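Local structure of TBC1 domain family member 22A (Homo sapiens, 2QFZ) at residues A[148-153]-A[197-202]; A[236-241]-A[303-308]; A[267-272]-A[278-283]. The protein probably acts through this Rab-GAP TBC domain as a GTPase-activating protein for Rab family proteins, and forms homodimers and binds 14-3-3 proteins. One frame throughout, in Å; residues are numbered along the deposited sequence. Where two conformers were deposited one is given.

Contact 1: A[148-153]-A[197-202]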
loop_
_atom_site.group_PDB
_atom_site.type_symbol
_atom_site.label_atom_id
_atom_site.label_comp_id
_atom_site.label_asym_id
_atom_site.label_seq_id
_atom_site.Cartn_x
_atom_site.Cartn_y
_atom_site.Cartn_z
ATOM N N GLN A 148 -3.643 13.407 5.033
ATOM C CA GLN A 148 -2.989 13.239 3.710
ATOM C C GLN A 148 -1.967 12.094 3.745
ATOM O O GLN A 148 -1.223 11.941 4.722
ATOM C CB GLN A 148 -2.322 14.529 3.219
ATOM C CG GLN A 148 -1.935 14.467 1.735
ATOM C CD GLN A 148 -1.317 15.781 1.221
ATOM O OE1 GLN A 148 -1.527 16.854 1.810
ATOM N NE2 GLN A 148 -0.557 15.694 0.118
ATOM N N GLY A 149 -1.952 11.277 2.688
ATOM C CA GLY A 149 -1.208 9.999 2.698
ATOM C C GLY A 149 -2.134 8.787 2.606
ATOM O O GLY A 149 -1.873 7.840 1.833
ATOM N N ILE A 150 -3.230 8.800 3.373
ATOM C CA ILE A 150 -4.235 7.739 3.229
ATOM C C ILE A 150 -4.840 7.717 1.811
ATOM O O ILE A 150 -5.197 6.662 1.327
ATOM C CB ILE A 150 -5.378 7.826 4.236
ATOM C CG1 ILE A 150 -4.862 7.737 5.653
ATOM C CG2 ILE A 150 -6.409 6.678 4.013
ATOM C CD1 ILE A 150 -5.986 7.698 6.664
ATOM N N ASN A 151 -4.931 8.866 1.147
ATOM C CA ASN A 151 -5.422 8.923 -0.242
ATOM C C ASN A 151 -4.641 8.027 -1.213
ATOM O O ASN A 151 -5.227 7.429 -2.109
ATOM C CB ASN A 151 -5.452 10.406 -0.739
ATOM C CG ASN A 151 -4.079 11.048 -0.774
ATOM O OD1 ASN A 151 -3.421 11.187 0.252
ATOM N ND2 ASN A 151 -3.630 11.424 -1.969
ATOM N N ASP A 152 -3.317 7.929 -1.028
ATOM C CA ASP A 152 -2.463 7.019 -1.832
ATOM C C ASP A 152 -2.803 5.521 -1.630
ATOM O O ASP A 152 -2.725 4.698 -2.566
ATOM C CB ASP A 152 -0.973 7.197 -1.467
ATOM C CG ASP A 152 -0.245 8.244 -2.322
ATOM O OD1 ASP A 152 -0.726 8.607 -3.429
ATOM O OD2 ASP A 152 0.858 8.675 -1.881
ATOM N N LEU A 153 -3.164 5.157 -0.423
ATOM C CA LEU A 153 -3.458 3.754 -0.150
ATOM C C LEU A 153 -4.714 3.248 -0.885
ATOM O O LEU A 153 -4.915 2.038 -0.991
ATOM C CB LEU A 153 -3.526 3.502 1.360
ATOM C CG LEU A 153 -2.361 4.068 2.169
ATOM C CD1 LEU A 153 -2.529 3.708 3.603
ATOM C CD2 LEU A 153 -1.020 3.650 1.695
ATOM N N LYS A 197 -9.249 -2.725 5.751
ATOM C CA LYS A 197 -8.551 -3.835 6.351
ATOM C C LYS A 197 -7.029 -3.541 6.509
ATOM O O LYS A 197 -6.437 -3.754 7.573
ATOM C CB LYS A 197 -8.799 -5.081 5.480
ATOM C CG LYS A 197 -9.067 -6.329 6.227
ATOM C CD LYS A 197 -10.555 -6.515 6.482
ATOM C CE LYS A 197 -10.828 -7.715 7.406
ATOM N NZ LYS A 197 -12.211 -7.657 8.035
ATOM N N LEU A 198 -6.405 -3.075 5.435
ATOM C CA LEU A 198 -5.051 -2.524 5.504
ATOM C C LEU A 198 -4.911 -1.503 6.657
ATOM O O LEU A 198 -4.019 -1.608 7.468
ATOM C CB LEU A 198 -4.711 -1.865 4.180
ATOM C CG LEU A 198 -3.264 -1.370 3.951
ATOM C CD1 LEU A 198 -3.058 -0.929 2.477
ATOM C CD2 LEU A 198 -2.910 -0.185 4.853
ATOM N N LEU A 199 -5.814 -0.534 6.738
ATOM C CA LEU A 199 -5.711 0.513 7.747
ATOM C C LEU A 199 -5.935 0.044 9.172
ATOM O O LEU A 199 -5.326 0.595 10.102
ATOM C CB LEU A 199 -6.645 1.675 7.424
ATOM C CG LEU A 199 -6.224 2.489 6.207
ATOM C CD1 LEU A 199 -7.408 3.239 5.609
ATOM C CD2 LEU A 199 -5.134 3.469 6.639
ATOM N N ASP A 200 -6.799 -0.958 9.359
ATOM C CA ASP A 200 -7.004 -1.569 10.663
ATOM C C ASP A 200 -5.748 -2.248 11.276
ATOM O O ASP A 200 -5.710 -2.455 12.483
ATOM C CB ASP A 200 -8.147 -2.606 10.627
ATOM C CG ASP A 200 -9.537 -1.966 10.567
ATOM O OD1 ASP A 200 -9.709 -0.761 10.983
ATOM O OD2 ASP A 200 -10.467 -2.689 10.091
ATOM N N GLY A 201 -4.744 -2.603 10.470
ATOM C CA GLY A 201 -3.467 -3.047 11.025
ATOM C C GLY A 201 -2.444 -1.945 11.290
ATOM O O GLY A 201 -1.366 -2.215 11.818
ATOM N N ILE A 202 -2.734 -0.708 10.906
ATOM C CA ILE A 202 -1.773 0.422 11.180
ATOM C C ILE A 202 -2.484 1.613 11.812
ATOM O O ILE A 202 -2.255 2.785 11.468
ATOM C CB ILE A 202 -0.949 0.815 9.910
ATOM C CG1 ILE A 202 -1.866 1.364 8.773
ATOM C CG2 ILE A 202 -0.094 -0.375 9.430
ATOM C CD1 ILE A 202 -1.192 1.550 7.421
#
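Asp152 OD2, on the same turn that carries Ile150 and Leu153 against Leu199, is gripped twice. Arg256 NE forms a salt bridge with it and Asn252 ND2 adds a hydrogen bond. This turn starts helix 150-162 and follows on the YxQ motif of TBC domains, which ends at Gln148, and on Gly149. In relatives the glutamine of this motif acts as a finger in GTP hydrolysis; here Gln148 lies against Arg114. Gly149 has a positive phi, 114°, where a side chain would run into Gln148 O. Its N-H points at Asn151 OD1, 2.8 Å from Gly149 N, nearly in line with the side-chain C=O. The side facing helix 181-200 is purely apolar, and no hydrogen bond crosses. Leu199 forks over two residues. Its CD1 meets Ile150 CG2 at 3.9 Å. Its other methyl, CD2, lies 4.0 Å from Leu153 CD1. Ile150 reaches across because CG2 is anti to the backbone N, with CG1 set beside that N (chi1 -60°). Trp137 of helix 124-140 packs on both Ile150 and Leu199, and Trp267 on Leu153 and Leu198. These two leucines cross at about a right angle, with Leu153 CD1 4.1 Å from Leu198 CD2.

Contact 2: A[236-241]-A[303-308]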
loop_
_atom_site.group_PDB
_atom_site.type_symbol
_atom_site.label_atom_id
_atom_site.label_comp_id
_atom_site.label_asym_id
_atom_site.label_seq_id
_atom_site.Cartn_x
_atom_site.Cartn_y
_atom_site.Cartn_z
ATOM N N ASP A 236 24.055 11.126 10.400
ATOM C CA ASP A 236 24.325 11.957 11.600
ATOM C C ASP A 236 25.382 13.003 11.332
ATOM O O ASP A 236 25.209 14.180 11.651
ATOM C CB ASP A 236 24.796 11.050 12.756
ATOM C CG ASP A 236 24.992 11.808 14.102
ATOM O OD1 ASP A 236 24.070 12.498 14.560
ATOM O OD2 ASP A 236 26.080 11.669 14.734
ATOM N N GLN A 237 26.488 12.566 10.738
ATOM C CA GLN A 237 27.586 13.471 10.341
ATOM C C GLN A 237 27.056 14.643 9.492
ATOM O O GLN A 237 27.474 15.767 9.641
ATOM C CB GLN A 237 28.663 12.645 9.598
ATOM C CG GLN A 237 29.994 13.358 9.314
ATOM C CD GLN A 237 30.687 13.863 10.594
ATOM O OE1 GLN A 237 30.671 13.200 11.639
ATOM N NE2 GLN A 237 31.281 15.041 10.509
ATOM N N HIS A 238 26.118 14.386 8.601
ATOM C CA HIS A 238 25.628 15.448 7.695
ATOM C C HIS A 238 24.258 16.022 8.088
ATOM O O HIS A 238 23.580 16.608 7.266
ATOM C CB HIS A 238 25.654 14.912 6.261
ATOM C CG HIS A 238 27.031 14.564 5.814
ATOM N ND1 HIS A 238 27.612 13.340 6.083
ATOM C CD2 HIS A 238 27.995 15.323 5.230
ATOM C CE1 HIS A 238 28.864 13.354 5.654
ATOM N NE2 HIS A 238 29.121 14.544 5.135
ATOM N N GLU A 239 23.884 15.856 9.362
ATOM C CA GLU A 239 22.698 16.461 9.953
ATOM C C GLU A 239 21.403 16.054 9.263
ATOM O O GLU A 239 20.476 16.835 9.229
ATOM C CB GLU A 239 22.811 18.007 9.939
ATOM C CG GLU A 239 24.095 18.573 10.590
ATOM C CD GLU A 239 24.027 18.621 12.103
ATOM O OE1 GLU A 239 22.999 18.183 12.669
ATOM O OE2 GLU A 239 24.996 19.108 12.730
ATOM N N VAL A 240 21.322 14.854 8.701
ATOM C CA VAL A 240 20.026 14.369 8.213
ATOM C C VAL A 240 19.413 13.471 9.274
ATOM O O VAL A 240 20.042 12.489 9.683
ATOM C CB VAL A 240 20.122 13.611 6.840
ATOM C CG1 VAL A 240 18.705 13.158 6.397
ATOM C CG2 VAL A 240 20.773 14.504 5.767
ATOM N N ARG A 241 18.201 13.831 9.725
ATOM C CA ARG A 241 17.423 13.050 10.688
ATOM C C ARG A 241 16.530 12.066 9.941
ATOM O O ARG A 241 15.987 12.405 8.906
ATOM C CB ARG A 241 16.512 13.963 11.525
ATOM C CG ARG A 241 17.249 14.894 12.468
ATOM C CD ARG A 241 16.294 15.673 13.306
ATOM N NE ARG A 241 15.656 16.768 12.553
ATOM C CZ ARG A 241 14.364 16.872 12.308
ATOM N NH1 ARG A 241 13.498 15.942 12.725
ATOM N NH2 ARG A 241 13.932 17.908 11.633
ATOM N N GLN A 303 22.043 19.416 1.871
ATOM C CA GLN A 303 20.858 19.742 1.035
ATOM C C GLN A 303 20.614 18.693 -0.062
ATOM O O GLN A 303 19.487 18.261 -0.290
ATOM C CB GLN A 303 21.033 21.136 0.400
ATOM C CG GLN A 303 19.808 21.689 -0.357
ATOM C CD GLN A 303 20.167 22.871 -1.306
ATOM O OE1 GLN A 303 21.325 23.319 -1.377
ATOM N NE2 GLN A 303 19.160 23.366 -2.032
ATOM N N GLU A 304 21.676 18.313 -0.757
ATOM C CA GLU A 304 21.587 17.305 -1.808
ATOM C C GLU A 304 21.397 15.909 -1.250
ATOM O O GLU A 304 20.790 15.088 -1.912
ATOM C CB GLU A 304 22.838 17.339 -2.707
ATOM C CG GLU A 304 22.946 18.575 -3.565
ATOM C CD GLU A 304 24.037 18.477 -4.645
ATOM O OE1 GLU A 304 24.077 19.337 -5.534
ATOM O OE2 GLU A 304 24.857 17.547 -4.616
ATOM N N LEU A 305 21.947 15.634 -0.055
ATOM C CA LEU A 305 21.749 14.349 0.626
ATOM C C LEU A 305 20.267 14.101 0.970
ATOM O O LEU A 305 19.697 13.064 0.624
ATOM C CB LEU A 305 22.576 14.261 1.909
ATOM C CG LEU A 305 22.462 12.937 2.675
ATOM C CD1 LEU A 305 22.686 11.723 1.778
ATOM C CD2 LEU A 305 23.417 12.899 3.929
ATOM N N LEU A 306 19.668 15.060 1.654
ATOM C CA LEU A 306 18.232 15.029 1.904
ATOM C C LEU A 306 17.396 14.972 0.581
ATOM O O LEU A 306 16.509 14.160 0.478
ATOM C CB LEU A 306 17.819 16.206 2.824
ATOM C CG LEU A 306 16.348 16.273 3.248
ATOM C CD1 LEU A 306 15.861 14.886 3.747
ATOM C CD2 LEU A 306 16.127 17.312 4.269
ATOM N N LEU A 307 17.721 15.782 -0.428
ATOM C CA LEU A 307 17.025 15.730 -1.738
ATOM C C LEU A 307 17.031 14.376 -2.390
ATOM O O LEU A 307 16.016 13.975 -2.917
ATOM C CB LEU A 307 17.572 16.736 -2.752
ATOM C CG LEU A 307 17.159 18.182 -2.442
ATOM C CD1 LEU A 307 18.238 19.130 -2.990
ATOM C CD2 LEU A 307 15.755 18.544 -2.984
ATOM N N PHE A 308 18.185 13.707 -2.351
ATOM C CA PHE A 308 18.396 12.360 -2.884
ATOM C C PHE A 308 17.518 11.320 -2.143
ATOM O O PHE A 308 16.839 10.526 -2.766
ATOM C CB PHE A 308 19.896 11.981 -2.752
ATOM C CG PHE A 308 20.224 10.613 -3.254
ATOM C CD1 PHE A 308 20.213 10.334 -4.623
ATOM C CD2 PHE A 308 20.564 9.586 -2.370
ATOM C CE1 PHE A 308 20.512 9.061 -5.094
ATOM C CE2 PHE A 308 20.853 8.303 -2.845
ATOM C CZ PHE A 308 20.841 8.059 -4.233
#
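Leu305 has CG anti to its backbone N (chi1 -179°), and this sends its CD2 methyl out from helix 302-309 toward Val240. Val240 turns CG2 beside its own N and CG1 opposite that N (chi1 -179°), giving each methyl a separate leucine. Val240 CG2 meets Leu305 CD2 at 3.6 Å. Val240 CG1 lies farther from its partner, 4.3 Å from Leu306 CD1. The side chains of Val240 and Leu305 slant across each other. Leu305 CD2 is shared, since His238 CB also touches it, at 3.8 Å. The chain is placed for this by a Schellman motif that ends helix 229-237. His238 is the first residue to leave helical angles. Glu239 is the C-prime residue, with phi 60°, and its N bonds to Asp236 O at 3.1 Å. Val240 N makes the motif's wider bond, to the carbonyl O of the residue before Asp236. Val240 then runs in extended form and points its side chain at the other helix. The imidazole of His238 does not bond across the contact. Its ND1 is hydrogen-bonded to His234 O, and its side chain also touches Lys300. Phe245 of helix 242-251 packs on both Val240 and Leu306. Phe302 and Leu309 of helix 302-309 also touch Val240.

Contact 3: A[267-272]-A[278-283]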
loop_
_atom_site.group_PDB
_atom_site.type_symbol
_atom_site.label_atom_id
_atom_site.label_comp_id
_atom_site.label_asym_id
_atom_site.label_seq_id
_atom_site.Cartn_x
_atom_site.Cartn_y
_atom_site.Cartn_z
ATOM N N TRP A 267 2.952 -5.101 -2.402
ATOM C CA TRP A 267 1.775 -5.426 -1.556
ATOM C C TRP A 267 1.347 -6.898 -1.661
ATOM O O TRP A 267 0.709 -7.372 -0.725
ATOM C CB TRP A 267 0.584 -4.458 -1.769
ATOM C CG TRP A 267 0.811 -3.062 -1.232
ATOM C CD1 TRP A 267 1.995 -2.490 -0.867
ATOM C CD2 TRP A 267 -0.180 -2.057 -1.050
ATOM N NE1 TRP A 267 1.790 -1.184 -0.455
ATOM C CE2 TRP A 267 0.459 -0.908 -0.566
ATOM C CE3 TRP A 267 -1.567 -2.033 -1.214
ATOM C CZ2 TRP A 267 -0.238 0.253 -0.260
ATOM C CZ3 TRP A 267 -2.248 -0.874 -0.918
ATOM C CH2 TRP A 267 -1.601 0.242 -0.469
ATOM N N ASP A 268 1.731 -7.625 -2.746
ATOM C CA ASP A 268 1.568 -9.092 -2.829
ATOM C C ASP A 268 2.232 -9.738 -1.598
ATOM O O ASP A 268 1.644 -10.548 -0.867
ATOM C CB ASP A 268 2.221 -9.706 -4.063
ATOM C CG ASP A 268 1.522 -9.397 -5.356
ATOM O OD1 ASP A 268 0.401 -8.847 -5.404
ATOM O OD2 ASP A 268 2.152 -9.702 -6.389
ATOM N N THR A 269 3.475 -9.351 -1.356
ATOM C CA THR A 269 4.225 -9.875 -0.239
ATOM C C THR A 269 3.761 -9.349 1.096
ATOM O O THR A 269 3.698 -10.122 2.062
ATOM C CB THR A 269 5.710 -9.580 -0.426
ATOM O OG1 THR A 269 6.088 -10.141 -1.673
ATOM C CG2 THR A 269 6.554 -10.230 0.699
ATOM N N TYR A 270 3.451 -8.042 1.188
ATOM C CA TYR A 270 2.871 -7.520 2.443
ATOM C C TYR A 270 1.637 -8.296 2.911
ATOM O O TYR A 270 1.439 -8.492 4.113
ATOM C CB TYR A 270 2.535 -6.022 2.399
ATOM C CG TYR A 270 3.724 -5.074 2.419
ATOM C CD1 TYR A 270 5.020 -5.534 2.553
ATOM C CD2 TYR A 270 3.538 -3.706 2.309
ATOM C CE1 TYR A 270 6.093 -4.664 2.569
ATOM C CE2 TYR A 270 4.609 -2.821 2.315
ATOM C CZ TYR A 270 5.880 -3.317 2.444
ATOM O OH TYR A 270 6.936 -2.504 2.454
ATOM N N GLN A 271 0.791 -8.698 1.979
ATOM C CA GLN A 271 -0.444 -9.423 2.322
ATOM C C GLN A 271 -0.194 -10.926 2.631
ATOM O O GLN A 271 -1.063 -11.597 3.129
ATOM C CB GLN A 271 -1.470 -9.243 1.192
ATOM C CG GLN A 271 -2.369 -8.068 1.442
ATOM C CD GLN A 271 -3.036 -7.568 0.233
ATOM O OE1 GLN A 271 -2.474 -7.628 -0.851
ATOM N NE2 GLN A 271 -4.241 -7.022 0.394
ATOM N N SER A 272 0.991 -11.429 2.300
ATOM C CA SER A 272 1.385 -12.813 2.546
ATOM C C SER A 272 2.052 -12.967 3.888
ATOM O O SER A 272 2.084 -14.055 4.446
ATOM C CB SER A 272 2.373 -13.255 1.507
ATOM O OG SER A 272 1.790 -13.232 0.229
ATOM N N SER A 278 2.534 -3.476 8.707
ATOM C CA SER A 278 2.805 -2.966 10.006
ATOM C C SER A 278 4.281 -3.169 10.373
ATOM O O SER A 278 4.967 -2.222 10.684
ATOM C CB SER A 278 1.899 -3.716 10.996
ATOM O OG SER A 278 2.111 -3.252 12.280
ATOM N N HIS A 279 4.748 -4.410 10.274
ATOM C CA HIS A 279 6.023 -4.851 10.834
ATOM C C HIS A 279 7.027 -5.104 9.700
ATOM O O HIS A 279 8.085 -4.483 9.660
ATOM C CB HIS A 279 5.769 -6.121 11.669
ATOM C CG HIS A 279 7.000 -6.751 12.256
ATOM N ND1 HIS A 279 7.370 -8.058 11.981
ATOM C CD2 HIS A 279 7.917 -6.281 13.144
ATOM C CE1 HIS A 279 8.469 -8.355 12.658
ATOM N NE2 HIS A 279 8.819 -7.296 13.374
ATOM N N PHE A 280 6.683 -5.987 8.756
ATOM C CA PHE A 280 7.594 -6.243 7.624
ATOM C C PHE A 280 8.005 -4.967 6.870
ATOM O O PHE A 280 9.141 -4.870 6.449
ATOM C CB PHE A 280 7.043 -7.271 6.651
ATOM C CG PHE A 280 8.087 -7.879 5.757
ATOM C CD1 PHE A 280 9.269 -8.403 6.288
ATOM C CD2 PHE A 280 7.913 -7.904 4.380
ATOM C CE1 PHE A 280 10.254 -8.945 5.466
ATOM C CE2 PHE A 280 8.887 -8.482 3.544
ATOM C CZ PHE A 280 10.042 -9.006 4.099
ATOM N N HIS A 281 7.078 -4.018 6.718
ATOM C CA HIS A 281 7.361 -2.717 6.116
ATOM C C HIS A 281 8.613 -2.042 6.645
ATOM O O HIS A 281 9.382 -1.451 5.869
ATOM C CB HIS A 281 6.143 -1.754 6.216
ATOM C CG HIS A 281 6.358 -0.443 5.521
ATOM N ND1 HIS A 281 6.526 -0.351 4.161
ATOM C CD2 HIS A 281 6.441 0.825 5.996
ATOM C CE1 HIS A 281 6.771 0.905 3.830
ATOM N NE2 HIS A 281 6.714 1.643 4.924
ATOM N N LEU A 282 8.823 -2.090 7.960
ATOM C CA LEU A 282 10.044 -1.552 8.566
ATOM C C LEU A 282 11.328 -2.080 7.914
ATOM O O LEU A 282 12.220 -1.331 7.620
ATOM C CB LEU A 282 10.105 -1.886 10.055
ATOM C CG LEU A 282 9.018 -1.390 10.993
ATOM C CD1 LEU A 282 9.598 -1.248 12.387
ATOM C CD2 LEU A 282 8.418 -0.066 10.536
ATOM N N TYR A 283 11.391 -3.390 7.702
ATOM C CA TYR A 283 12.563 -4.054 7.125
ATOM C C TYR A 283 12.734 -3.738 5.669
ATOM O O TYR A 283 13.842 -3.739 5.213
ATOM C CB TYR A 283 12.458 -5.572 7.297
ATOM C CG TYR A 283 12.451 -5.933 8.729
ATOM C CD1 TYR A 283 13.644 -6.008 9.463
ATOM C CD2 TYR A 283 11.268 -6.143 9.386
ATOM C CE1 TYR A 283 13.629 -6.304 10.855
ATOM C CE2 TYR A 283 11.247 -6.443 10.762
ATOM C CZ TYR A 283 12.426 -6.518 11.472
ATOM O OH TYR A 283 12.375 -6.846 12.803
#
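Helices 260-270 and 276-291 follow each other through a short turn, and in segments 267-272 and 278-283 the nearest CA atoms are those of Tyr270 and Phe280, 7.1 Å apart. The two are consecutive helices of the all-helical TBC domain, and the second has a wider pi-type turn at 278-280. Tyr270 carries the contact. With CG beside its backbone N (chi1 -72°), its ring reaches over to the other helix. There Tyr270 OH and His281 ND1 are hydrogen-bonded at 2.8 Å, with a fairly straight angle of 162°. The hydroxyl meets the imidazole at its edge, near the ring plane, and the two rings stand almost perpendicular, at 87°. A second bond fixes the imidazole, from His281 NE2 to Trp249 O. Tyr270 CE1 also rests 4.1 Å from Phe280 CD2, and Phe277 packs edge-to-face with the tyrosine ring. A phenylalanine in place of Tyr270 would probably leave the buried His281 ND1 without its hydroxyl mate. Phe280 also touches Thr269, whose CG2 lies 4.1 Å from Phe280 CE2. Thr269 OG1 turns elsewhere and bonds to Trp48 O and Arg265 NH1. Ser272 OG donates to Asp268 O at 2.9 Å, tilted out of the carbonyl plane.

Contacts 1 and 3 belong to the core, while contact 2 is partly buried and its centre lies about 26 Å from the centre of the chain. The two core contacts use different helix pairs but touch each other. They meet where Trp267 and Ser278 of contact 3 reach residues of contact 1, including Ile202 CG2, 3.9 Å from Ser278 CA. Contact 2 stands apart, its nearest atoms about 16 Å from contact 1 and about 14 Å from contact 3. In sequence, however, contact 3 is nested inside the loop that contact 2 closes. Their chemistry differs. Contact 1 is wholly aliphatic and contact 2 largely so, whereas contact 3 is largely aromatic and has a buried hydrogen bond between its helices.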